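Local coordinates for protein beta-lactamase/D-alanine Carboxypeptidase (PDB 3RJU) that probably acts as a serine hydrolase of the beta-lactamase and D-alanine carboxypeptidase family, cleaving or binding penicillin-like compounds or peptidoglycan-type peptides, at residues D340-N343 with Q344-E348; H238-Q241 with Q242-S246; V149-P153 with G154-A158; Q104-L108 with L109-S113; H181-R184 with D185-A189. All blocks are in the same frame, centred on the assembly; numbering follows the deposited sequence.

Along the chain the order is interaction 4, interaction 3, interaction 5, interaction 2 and interaction 1, all within one beta-lactamase-family fold. Interactions 4 and 3 adjoin, centres about 9 Å apart, forming one cluster in which Pro153 of the turn packs on His110 at the start of helix 108-113. Interactions 5 and 2 also touch, with Ile187 of helix 179-191 against Trp239 of helix 233-241, though their centres are about 17 Å apart. Interaction 1, on helix 336-349, lies about 33 Å from interactions 3 and 4 between centres. Interactions 1 and 2 involve helices packed against the eight-stranded antiparallel sheet, while interaction 5 borders helix 64-77.

Interaction 1. Residues D340-N343 with Q344-E348; sequences DGVN and QLVAE
Val342 holds CG1 anti to its backbone N (chi1 165°); in Val346 a similar torsion (168°) leaves CG2 beside the backbone N, and it is this branch that meets Val342 CG1, with Val346 CG2 4.3 Å away. This is an i to i+4 contact on helix 336-349, the C-terminal helix that packs on the antiparallel sheet of this beta-lactamase-type fold. The valine pair forms part of the buried ridge facing the sheet: Val342 lies on Tyr312 and Ala314 of strand 309-316 and on Val323 and Val325 of strand 321-328, while Val346 lies on Val316 and Val323. Leu345 turns to another flank, where it meets Ile9 and Tyr13 of helix 6-20. Four consecutive alpha-helical bonds hold the turn, and the shortest runs from Val346 N to Val342 O, 2.8 Å long and fairly straight at 164°. Leu345 N reaches Gly341 O at 2.9 Å, and Ala347 N reaches Asn343 O at 2.9 Å with a more bent geometry. Asn343 is buried, and its OD1 is hydrogen-bonded to Tyr312 OH of strand 309-316, which ties the polar end of the side chain to the sheet. On the exposed side, Gln344 leans back along the helix, its CG beside its own backbone N. That places Gln344 CG 3.4 Å from Asp340 O, the same carbonyl oxygen that accepts from Gln344 N at 3.0 Å.

Interaction 2. Residues H238-Q241 with Q242-S246; sequences HWMQ and QFLAS
Gln241 and Gln242, neighbours near the end of the helix that contains Trp239, turn their amides back on the chain in different directions, and Trp239 receives one of them. The placing of the Gln242 amide is provisional, since it belongs to one of two modelled conformers, with a nearly eclipsed chi1 of 13° that swings CG implausibly close to Trp239 O. In this conformer the amide passes over one face of the indole, its NE2 3.3 Å from Trp239 CD1 and its plane 52° from that of the ring, and NE2 would donate to Trp239 O at 2.9 Å. Gln242 N reaches the same oxygen at 3.3 Å from the other face of the carbonyl. Farther along the same indole face, Phe243 makes a T-shaped stack, pointing its edge at the six-membered ring with CE2 3.5 Å from Trp239 CH2 and the planes at 63°. Gln241 folds the other way. Its CG is anti to the backbone N and its chain bends at chi2, bringing NE2 to 3.2 Å from Leu244 O, while Leu244 N donates to Gln241 O across a type I turn. A water takes a second bond from Gln241 NE2 and passes one on to Ala245 O. The indole NE1 is bonded to Glu70 of helix 64-77, and Met240 and Leu244 face Ile31 of strand 25-32. Side-chain amides thus serve two carbonyl oxygens, Leu244 O and, less certainly, Trp239 O, while Phe243 adds an apolar edge to the indole face.

Interaction 3. Residues V149-P153 with G154-A158; sequences VTVPP and GVKAA
Pro152 and Val155 close a type II beta turn by touching across its mouth, Pro152 CG lying 3.8 Å from Val155 CG2. The valine holds CG1 anti to its backbone N (chi1 169°), which sets CG2 beside that nitrogen and facing back toward the prolines; the same methyl is 3.7 Å from Pro153 O. The Pro152 ring meets the valine obliquely. Gly154 takes the third place in the turn with phi 75° and psi 17°, a backbone shape in which a CB would run into Pro153 O. A second, looser contact lies alongside: Val151 CG2 approaches Lys156 CD at 4.3 Å, against the aliphatic part of an extended lysine chain. Between the two arms a water lies 2.7 Å from Pro152 O, probably donating to it, and accepts from Lys156 N at 2.9 Å. Strand 156-158 follows and pairs in parallel with strand 270-272, while the backbone of Gly154 bonds to Thr115. No direct hydrogen bond joins the two arms of this surface turn; the apolar contact of proline ring and valine methyl, together with the water, bridges them.

Interaction 4. Residues Q104-L108 with L109-S113; sequences QPIRL and LHLAS
Arg107 N donates to His110 ND1 at 3.0 Å and 159°, the amide lying within 8° of the imidazole plane, so ND1 acts as acceptor at the ring edge, consistent with its carrying no proton. The His110 CG sits beside its own backbone N (chi1 -61°), which turns the imidazole back to the residue preceding the helix. Arg107 occupies the N-cap position and its carbonyl returns the link: Arg107 O accepts from Leu111 N at 3.2 Å and, weakly, from His110 N. Beside these bonds the extended arginine chain runs alongside the histidine in the same direction, with Arg107 CB 3.5 Å from His110 ND1. Its guanidinium continues to Thr84 O, bonded through NH1. Farther in, packing takes over. Ile106 CG2 meets Leu111 CD2 at 3.7 Å, their side chains crossing at about a right angle, and Leu108 CD2 lies 4.1 Å from Leu111 CD1. Leu108 and Leu111 both reach helix 162-175 at Leu167. At the other end of the segment Ser113 bonds to Leu109 O through both N and OG, from opposite faces of the carbonyl. Together these contacts make a helix N-terminus in which the side chain at the third position after the cap residue bonds to the cap residue's amide, the half of a capping box supplied here by a histidine.

Interaction 5. Residues H181-R184 with D185-A189; sequences HLLR and DKITA
Leu183 and Thr188 meet on the buried side of helix 179-191, Leu183 CD1 lying 4.0 Å from Thr188 CG2 and equally far from Ile187 CD1. The backbone widens here into a pi-type turn: Leu183 O accepts from Thr188 N at 3.0 Å in the carbonyl plane and also from Ile187 N, which comes from above that plane. Ala189 N, likewise five residues on, bonds to Arg184 O at 2.8 Å. Thr188 keeps OG1 between its backbone N and carbonyl carbon (chi1 69°), bringing the hydroxyl oxygen to 3.3 Å from Arg184 CA and its methyl toward Leu183. The outer side is polar and looser. There, in one of two modelled conformers and so provisionally, Arg184 bends at chi3 and grips its neighbour Asp185 side-on: Arg184 NE donates to Asp185 OD1 at 2.8 Å and NH2 to the same oxygen at 3.1 Å. Both bonds approach OD1 on its syn side, with guanidinium and carboxylate planes 27° apart, and a weak bond runs from NH2 to OD2. Lys177 forms a further salt bridge with OD2; it, and Arg184 in this conformer, would probably stabilise the negative charge of Asp185. Inward, Leu182 and Ile187 pack on Ile71 of helix 64-77, and Lys186 spans to Asp78 just beyond that helix; Thr188 faces Met193 and Thr196 in the following loop.

Interaction 1. Residues D340-N343 with Q344-E348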
# COMPACT_ATOMS: atom_id res chain seq x y z
N ASP A 340 9.97 -5.73 -11.51
CA ASP A 340 10.88 -6.83 -11.82
C ASP A 340 12.33 -6.45 -11.46
O ASP A 340 13.08 -7.26 -10.91
CB ASP A 340 10.84 -7.22 -13.29
CG ASP A 340 9.62 -8.05 -13.68
OD1 ASP A 340 8.87 -8.56 -12.79
OD2 ASP A 340 9.42 -8.21 -14.91
N GLY A 341 12.71 -5.21 -11.76
CA GLY A 341 14.05 -4.74 -11.44
C GLY A 341 14.30 -4.71 -9.94
O GLY A 341 15.37 -5.09 -9.46
N VAL A 342 13.30 -4.24 -9.18
CA VAL A 342 13.41 -4.28 -7.72
C VAL A 342 13.57 -5.71 -7.20
O VAL A 342 14.40 -5.97 -6.33
CB VAL A 342 12.21 -3.56 -7.05
CG1 VAL A 342 12.13 -3.91 -5.56
CG2 VAL A 342 12.29 -2.04 -7.28
N ASN A 343 12.79 -6.65 -7.74
CA ASN A 343 12.89 -8.03 -7.27
C ASN A 343 14.27 -8.61 -7.54
O ASN A 343 14.83 -9.32 -6.71
CB ASN A 343 11.79 -8.90 -7.89
CG ASN A 343 10.40 -8.52 -7.39
OD1 ASN A 343 10.26 -8.03 -6.25
ND2 ASN A 343 9.37 -8.73 -8.23
N GLN A 344 14.82 -8.29 -8.71
CA GLN A 344 16.17 -8.74 -9.02
C GLN A 344 17.22 -8.09 -8.13
O GLN A 344 18.19 -8.74 -7.75
CB GLN A 344 16.47 -8.52 -10.50
CG GLN A 344 15.63 -9.41 -11.37
CD GLN A 344 15.74 -9.08 -12.83
OE1 GLN A 344 16.71 -8.45 -13.27
NE2 GLN A 344 14.75 -9.51 -13.61
N LEU A 345 17.03 -6.81 -7.81
CA LEU A 345 17.90 -6.15 -6.84
C LEU A 345 17.84 -6.87 -5.49
O LEU A 345 18.87 -7.16 -4.88
CB LEU A 345 17.50 -4.68 -6.68
CG LEU A 345 18.16 -3.89 -5.53
CD1 LEU A 345 19.70 -3.90 -5.61
CD2 LEU A 345 17.64 -2.46 -5.53
N VAL A 346 16.63 -7.17 -5.03
CA VAL A 346 16.45 -7.86 -3.75
C VAL A 346 17.17 -9.22 -3.80
O VAL A 346 17.83 -9.63 -2.84
CB VAL A 346 14.96 -8.02 -3.40
CG1 VAL A 346 14.77 -8.99 -2.25
CG2 VAL A 346 14.35 -6.66 -3.04
N ALA A 347 17.08 -9.89 -4.94
CA ALA A 347 17.71 -11.20 -5.10
C ALA A 347 19.24 -11.09 -4.96
O ALA A 347 19.88 -11.97 -4.38
CB ALA A 347 17.34 -11.83 -6.44
N GLU A 348 19.81 -10.02 -5.50
CA GLU A 348 21.25 -9.82 -5.35
C GLU A 348 21.61 -9.46 -3.90
O GLU A 348 22.61 -9.93 -3.36
CB GLU A 348 21.77 -8.77 -6.33
CG GLU A 348 23.32 -8.64 -6.33
CD GLU A 348 24.05 -9.91 -6.78
OE1 GLU A 348 23.48 -10.68 -7.58
OE2 GLU A 348 25.21 -10.12 -6.33

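Interaction 2. Residues H238-Q241 with Q242-S246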
# COMPACT_ATOMS: atom_id res chain seq x y z
N HIS A 238 11.41 5.53 6.98
CA HIS A 238 11.15 5.32 8.40
C HIS A 238 10.06 4.28 8.64
O HIS A 238 10.18 3.46 9.55
CB HIS A 238 10.81 6.65 9.09
CG HIS A 238 11.93 7.64 9.06
ND1 HIS A 238 13.21 7.33 9.48
CD2 HIS A 238 11.99 8.93 8.63
CE1 HIS A 238 14.00 8.38 9.33
NE2 HIS A 238 13.28 9.37 8.81
N TRP A 239 9.01 4.30 7.81
CA TRP A 239 7.93 3.33 7.94
C TRP A 239 8.43 1.92 7.65
O TRP A 239 8.17 0.98 8.40
CB TRP A 239 6.76 3.68 7.00
CG TRP A 239 5.55 2.87 7.29
CD1 TRP A 239 4.64 3.11 8.27
CD2 TRP A 239 5.12 1.68 6.61
NE1 TRP A 239 3.66 2.13 8.26
CE2 TRP A 239 3.92 1.25 7.24
CE3 TRP A 239 5.61 0.95 5.53
CZ2 TRP A 239 3.22 0.11 6.83
CZ3 TRP A 239 4.92 -0.18 5.12
CH2 TRP A 239 3.73 -0.58 5.77
N MSE A 240 9.16 1.78 6.55
CA MSE A 240 9.62 0.47 6.13
C MSE A 240 10.60 -0.11 7.18
O MSE A 240 10.62 -1.32 7.41
CB MSE A 240 10.29 0.58 4.76
CG MSE A 240 10.74 -0.76 4.22
SE MSE A 240 11.16 -0.73 2.31
CE MSE A 240 12.76 0.37 2.39
N GLN A 241 11.40 0.75 7.80
CA GLN A 241 12.41 0.32 8.76
C GLN A 241 11.81 -0.48 9.92
O GLN A 241 12.48 -1.34 10.49
CB GLN A 241 13.19 1.54 9.31
CG GLN A 241 14.32 1.19 10.32
CD GLN A 241 15.44 0.41 9.68
OE1 GLN A 241 16.29 0.99 9.00
NE2 GLN A 241 15.43 -0.91 9.86
N GLN A 242 10.56 -0.19 10.29
CA GLN A 242 9.99 -0.88 11.45
C GLN A 242 9.77 -2.38 11.22
O GLN A 242 9.55 -3.12 12.18
CB GLN A 242 8.71 -0.22 12.03
CG GLN A 242 8.03 0.85 11.20
CD GLN A 242 6.50 0.80 11.30
OE1 GLN A 242 5.91 0.86 12.39
NE2 GLN A 242 5.87 0.70 10.17
N PHE A 243 9.86 -2.83 9.97
CA PHE A 243 9.73 -4.27 9.69
C PHE A 243 11.06 -5.02 9.71
O PHE A 243 11.09 -6.24 9.60
CB PHE A 243 9.03 -4.52 8.35
CG PHE A 243 7.64 -3.94 8.29
CD1 PHE A 243 6.54 -4.70 8.68
CD2 PHE A 243 7.42 -2.64 7.85
CE1 PHE A 243 5.26 -4.17 8.64
CE2 PHE A 243 6.14 -2.11 7.81
CZ PHE A 243 5.06 -2.88 8.18
N LEU A 244 12.16 -4.28 9.86
CA LEU A 244 13.50 -4.83 9.62
C LEU A 244 14.37 -4.60 10.83
O LEU A 244 14.38 -3.51 11.38
CB LEU A 244 14.13 -4.10 8.41
CG LEU A 244 13.29 -4.14 7.14
CD1 LEU A 244 13.93 -3.30 6.03
CD2 LEU A 244 13.11 -5.58 6.70
N ALA A 245 15.13 -5.61 11.22
CA ALA A 245 16.07 -5.44 12.33
C ALA A 245 17.35 -4.72 11.88
O ALA A 245 17.80 -4.87 10.74
CB ALA A 245 16.42 -6.78 12.95
N SER A 246 17.95 -3.98 12.80
CA SER A 246 19.26 -3.38 12.60
C SER A 246 20.00 -3.42 13.92
O SER A 246 19.50 -3.96 14.90
CB SER A 246 19.13 -1.93 12.13
OG SER A 246 18.61 -1.11 13.16
O HOH W 1 17.34 -2.86 8.86

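Interaction 3. Residues V149-P153 with G154-A158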
# COMPACT_ATOMS: atom_id res chain seq x y z
N VAL A 149 -24.59 -9.00 -2.22
CA VAL A 149 -23.33 -9.73 -2.20
C VAL A 149 -23.65 -11.16 -2.61
O VAL A 149 -24.36 -11.88 -1.90
CB VAL A 149 -22.70 -9.69 -0.78
CG1 VAL A 149 -21.45 -10.55 -0.73
CG2 VAL A 149 -22.38 -8.24 -0.38
N THR A 150 -23.11 -11.58 -3.75
CA THR A 150 -23.51 -12.86 -4.31
C THR A 150 -22.44 -13.96 -4.30
O THR A 150 -22.67 -15.05 -4.80
CB THR A 150 -24.03 -12.69 -5.75
OG1 THR A 150 -22.98 -12.17 -6.58
CG2 THR A 150 -25.23 -11.75 -5.78
N VAL A 151 -21.29 -13.68 -3.71
CA VAL A 151 -20.29 -14.73 -3.51
C VAL A 151 -19.99 -14.84 -2.01
O VAL A 151 -19.93 -13.83 -1.30
CB VAL A 151 -19.00 -14.45 -4.28
CG1 VAL A 151 -18.39 -13.18 -3.79
CG2 VAL A 151 -18.01 -15.59 -4.12
N PRO A 152 -19.82 -16.06 -1.51
CA PRO A 152 -19.50 -16.14 -0.08
C PRO A 152 -18.11 -15.59 0.22
O PRO A 152 -17.24 -15.61 -0.63
CB PRO A 152 -19.54 -17.64 0.21
CG PRO A 152 -19.48 -18.32 -1.11
CD PRO A 152 -19.95 -17.38 -2.16
N PRO A 153 -17.90 -15.13 1.46
CA PRO A 153 -16.58 -14.59 1.80
C PRO A 153 -15.51 -15.69 1.95
O PRO A 153 -15.82 -16.83 2.28
CB PRO A 153 -16.84 -13.87 3.13
CG PRO A 153 -17.97 -14.68 3.76
CD PRO A 153 -18.83 -15.17 2.60
N GLY A 154 -14.26 -15.33 1.71
CA GLY A 154 -13.16 -16.27 1.87
C GLY A 154 -13.05 -17.32 0.78
O GLY A 154 -12.37 -18.34 0.97
N VAL A 155 -13.71 -17.09 -0.35
CA VAL A 155 -13.74 -18.06 -1.43
C VAL A 155 -12.96 -17.61 -2.66
O VAL A 155 -12.25 -18.40 -3.28
CB VAL A 155 -15.20 -18.40 -1.81
CG1 VAL A 155 -15.30 -19.20 -3.11
CG2 VAL A 155 -15.85 -19.17 -0.65
N LYS A 156 -13.11 -16.33 -3.00
CA LYS A 156 -12.39 -15.75 -4.13
C LYS A 156 -11.65 -14.49 -3.68
O LYS A 156 -12.19 -13.70 -2.88
CB LYS A 156 -13.37 -15.37 -5.25
CG LYS A 156 -14.04 -16.54 -5.95
CD LYS A 156 -14.95 -16.06 -7.06
CE LYS A 156 -15.69 -17.22 -7.70
NZ LYS A 156 -16.49 -16.73 -8.86
N ALA A 157 -10.43 -14.30 -4.16
CA ALA A 157 -9.76 -13.02 -3.99
C ALA A 157 -10.07 -12.17 -5.20
O ALA A 157 -9.93 -12.63 -6.33
CB ALA A 157 -8.26 -13.18 -3.84
N ALA A 158 -10.47 -10.92 -4.98
CA ALA A 158 -10.66 -9.98 -6.06
C ALA A 158 -10.25 -8.65 -5.50
O ALA A 158 -10.93 -8.10 -4.63
CB ALA A 158 -12.10 -9.95 -6.52
O HOH W 2 -14.91 -14.66 -1.49

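Interaction 4. Residues Q104-L108 with L109-S113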
# COMPACT_ATOMS: atom_id res chain seq x y z
N GLN A 104 -22.77 -16.08 7.05
CA GLN A 104 -21.50 -15.79 6.34
C GLN A 104 -21.31 -14.30 6.10
O GLN A 104 -21.25 -13.85 4.96
CB GLN A 104 -21.40 -16.56 5.00
CG GLN A 104 -21.44 -18.09 5.14
CD GLN A 104 -20.65 -18.82 4.04
OE1 GLN A 104 -19.43 -18.61 3.89
NE2 GLN A 104 -21.35 -19.71 3.28
N PRO A 105 -21.23 -13.51 7.17
CA PRO A 105 -21.07 -12.06 6.96
C PRO A 105 -19.69 -11.70 6.44
O PRO A 105 -18.74 -12.45 6.68
CB PRO A 105 -21.24 -11.49 8.37
CG PRO A 105 -20.75 -12.60 9.27
CD PRO A 105 -21.24 -13.87 8.60
N ILE A 106 -19.57 -10.56 5.78
CA ILE A 106 -18.25 -10.02 5.48
C ILE A 106 -17.60 -9.57 6.78
O ILE A 106 -18.21 -8.81 7.53
CB ILE A 106 -18.38 -8.82 4.53
CG1 ILE A 106 -18.85 -9.30 3.16
CG2 ILE A 106 -17.05 -8.06 4.40
CD1 ILE A 106 -19.36 -8.19 2.27
N ARG A 107 -16.38 -10.03 7.05
CA ARG A 107 -15.65 -9.65 8.25
C ARG A 107 -14.46 -8.75 7.90
O ARG A 107 -14.06 -8.66 6.73
CB ARG A 107 -15.18 -10.89 9.00
CG ARG A 107 -16.33 -11.82 9.34
CD ARG A 107 -15.83 -13.14 9.90
NE ARG A 107 -16.94 -14.06 10.11
CZ ARG A 107 -17.66 -14.16 11.23
NH1 ARG A 107 -17.37 -13.41 12.28
NH2 ARG A 107 -18.67 -15.03 11.30
N LEU A 108 -13.88 -8.09 8.90
CA LEU A 108 -12.78 -7.16 8.62
C LEU A 108 -11.63 -7.87 7.90
O LEU A 108 -11.07 -7.33 6.95
CB LEU A 108 -12.29 -6.43 9.87
CG LEU A 108 -13.35 -5.64 10.65
CD1 LEU A 108 -12.69 -4.91 11.82
CD2 LEU A 108 -14.16 -4.68 9.77
N LEU A 109 -11.32 -9.09 8.33
CA LEU A 109 -10.30 -9.92 7.69
C LEU A 109 -10.53 -10.07 6.18
O LEU A 109 -9.57 -10.08 5.39
CB LEU A 109 -10.25 -11.30 8.37
CG LEU A 109 -9.37 -12.33 7.69
CD1 LEU A 109 -7.90 -11.85 7.69
CD2 LEU A 109 -9.49 -13.68 8.38
N HIS A 110 -11.79 -10.22 5.79
CA HIS A 110 -12.11 -10.39 4.37
C HIS A 110 -11.83 -9.10 3.60
O HIS A 110 -11.34 -9.15 2.47
CB HIS A 110 -13.57 -10.81 4.16
CG HIS A 110 -13.92 -12.12 4.81
ND1 HIS A 110 -14.92 -12.25 5.75
CD2 HIS A 110 -13.39 -13.36 4.64
CE1 HIS A 110 -15.00 -13.51 6.13
NE2 HIS A 110 -14.07 -14.20 5.49
N LEU A 111 -12.16 -7.96 4.19
CA LEU A 111 -11.86 -6.69 3.52
C LEU A 111 -10.35 -6.56 3.33
O LEU A 111 -9.89 -6.12 2.27
CB LEU A 111 -12.38 -5.51 4.35
CG LEU A 111 -13.88 -5.53 4.67
CD1 LEU A 111 -14.18 -4.39 5.67
CD2 LEU A 111 -14.72 -5.38 3.42
N ALA A 112 -9.58 -6.93 4.35
CA ALA A 112 -8.12 -6.73 4.30
C ALA A 112 -7.40 -7.68 3.35
O ALA A 112 -6.32 -7.36 2.83
CB ALA A 112 -7.52 -6.83 5.71
N SER A 113 -7.98 -8.85 3.15
CA SER A 113 -7.37 -9.89 2.31
C SER A 113 -8.01 -10.01 0.90
O SER A 113 -7.69 -10.93 0.14
CB SER A 113 -7.46 -11.25 3.00
OG SER A 113 -8.82 -11.62 3.25

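Interaction 5. Residues H181-R184 with D185-A189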
# COMPACT_ATOMS: atom_id res chain seq x y z
N HIS A 181 -7.11 10.93 12.08
CA HIS A 181 -6.54 10.92 13.43
C HIS A 181 -5.92 9.58 13.79
O HIS A 181 -4.91 9.55 14.49
CB HIS A 181 -7.60 11.29 14.47
CG HIS A 181 -8.05 12.71 14.37
ND1 HIS A 181 -8.77 13.33 15.37
CD2 HIS A 181 -7.87 13.64 13.41
CE1 HIS A 181 -9.03 14.58 15.01
NE2 HIS A 181 -8.49 14.79 13.83
N LEU A 182 -6.52 8.48 13.35
CA LEU A 182 -5.90 7.17 13.52
C LEU A 182 -4.56 7.08 12.80
O LEU A 182 -3.59 6.57 13.37
CB LEU A 182 -6.80 6.05 13.03
CG LEU A 182 -7.94 5.63 13.93
CD1 LEU A 182 -8.82 4.59 13.22
CD2 LEU A 182 -7.38 5.07 15.23
N LEU A 183 -4.52 7.52 11.54
CA LEU A 183 -3.29 7.48 10.74
C LEU A 183 -2.19 8.26 11.47
O LEU A 183 -1.05 7.80 11.59
CB LEU A 183 -3.54 8.06 9.35
CG LEU A 183 -2.36 8.22 8.40
CD1 LEU A 183 -1.70 6.87 8.16
CD2 LEU A 183 -2.85 8.84 7.09
N ARG A 184 -2.55 9.44 11.98
CA ARG A 184 -1.62 10.27 12.71
C ARG A 184 -1.20 9.59 14.02
O ARG A 184 -0.01 9.42 14.29
CB ARG A 184 -2.26 11.63 12.99
CG ARG A 184 -1.39 12.62 13.74
CD ARG A 184 -2.24 13.75 14.31
NE ARG A 184 -3.20 13.24 15.29
CZ ARG A 184 -4.26 13.91 15.74
NH1 ARG A 184 -4.53 15.12 15.29
NH2 ARG A 184 -5.06 13.35 16.63
N ASP A 185 -2.18 9.17 14.82
CA ASP A 185 -1.88 8.67 16.17
C ASP A 185 -1.20 7.30 16.20
O ASP A 185 -0.35 7.03 17.07
CB ASP A 185 -3.15 8.63 17.03
CG ASP A 185 -3.76 10.00 17.24
OD1 ASP A 185 -3.08 11.01 16.95
OD2 ASP A 185 -4.93 10.07 17.69
N LYS A 186 -1.59 6.42 15.27
CA LYS A 186 -1.05 5.06 15.25
C LYS A 186 0.21 4.91 14.40
O LYS A 186 1.00 4.00 14.63
CB LYS A 186 -2.10 4.05 14.77
CG LYS A 186 -3.24 3.80 15.76
CD LYS A 186 -2.69 3.35 17.09
CE LYS A 186 -3.70 2.53 17.87
NZ LYS A 186 -3.12 2.10 19.17
N ILE A 187 0.38 5.78 13.40
CA ILE A 187 1.47 5.60 12.45
C ILE A 187 2.42 6.79 12.32
O ILE A 187 3.61 6.70 12.64
CB ILE A 187 0.96 5.21 11.05
CG1 ILE A 187 0.18 3.90 11.12
CG2 ILE A 187 2.14 5.07 10.09
CD1 ILE A 187 -0.36 3.41 9.77
N THR A 188 1.90 7.90 11.80
CA THR A 188 2.80 8.97 11.36
C THR A 188 3.41 9.80 12.49
O THR A 188 4.58 10.16 12.43
CB THR A 188 2.12 9.89 10.31
OG1 THR A 188 1.08 10.67 10.93
CG2 THR A 188 1.55 9.05 9.15
N ALA A 189 2.63 10.13 13.53
CA ALA A 189 3.19 10.93 14.61
C ALA A 189 4.30 10.19 15.39
O ALA A 189 5.36 10.77 15.64
CB ALA A 189 2.08 11.47 15.54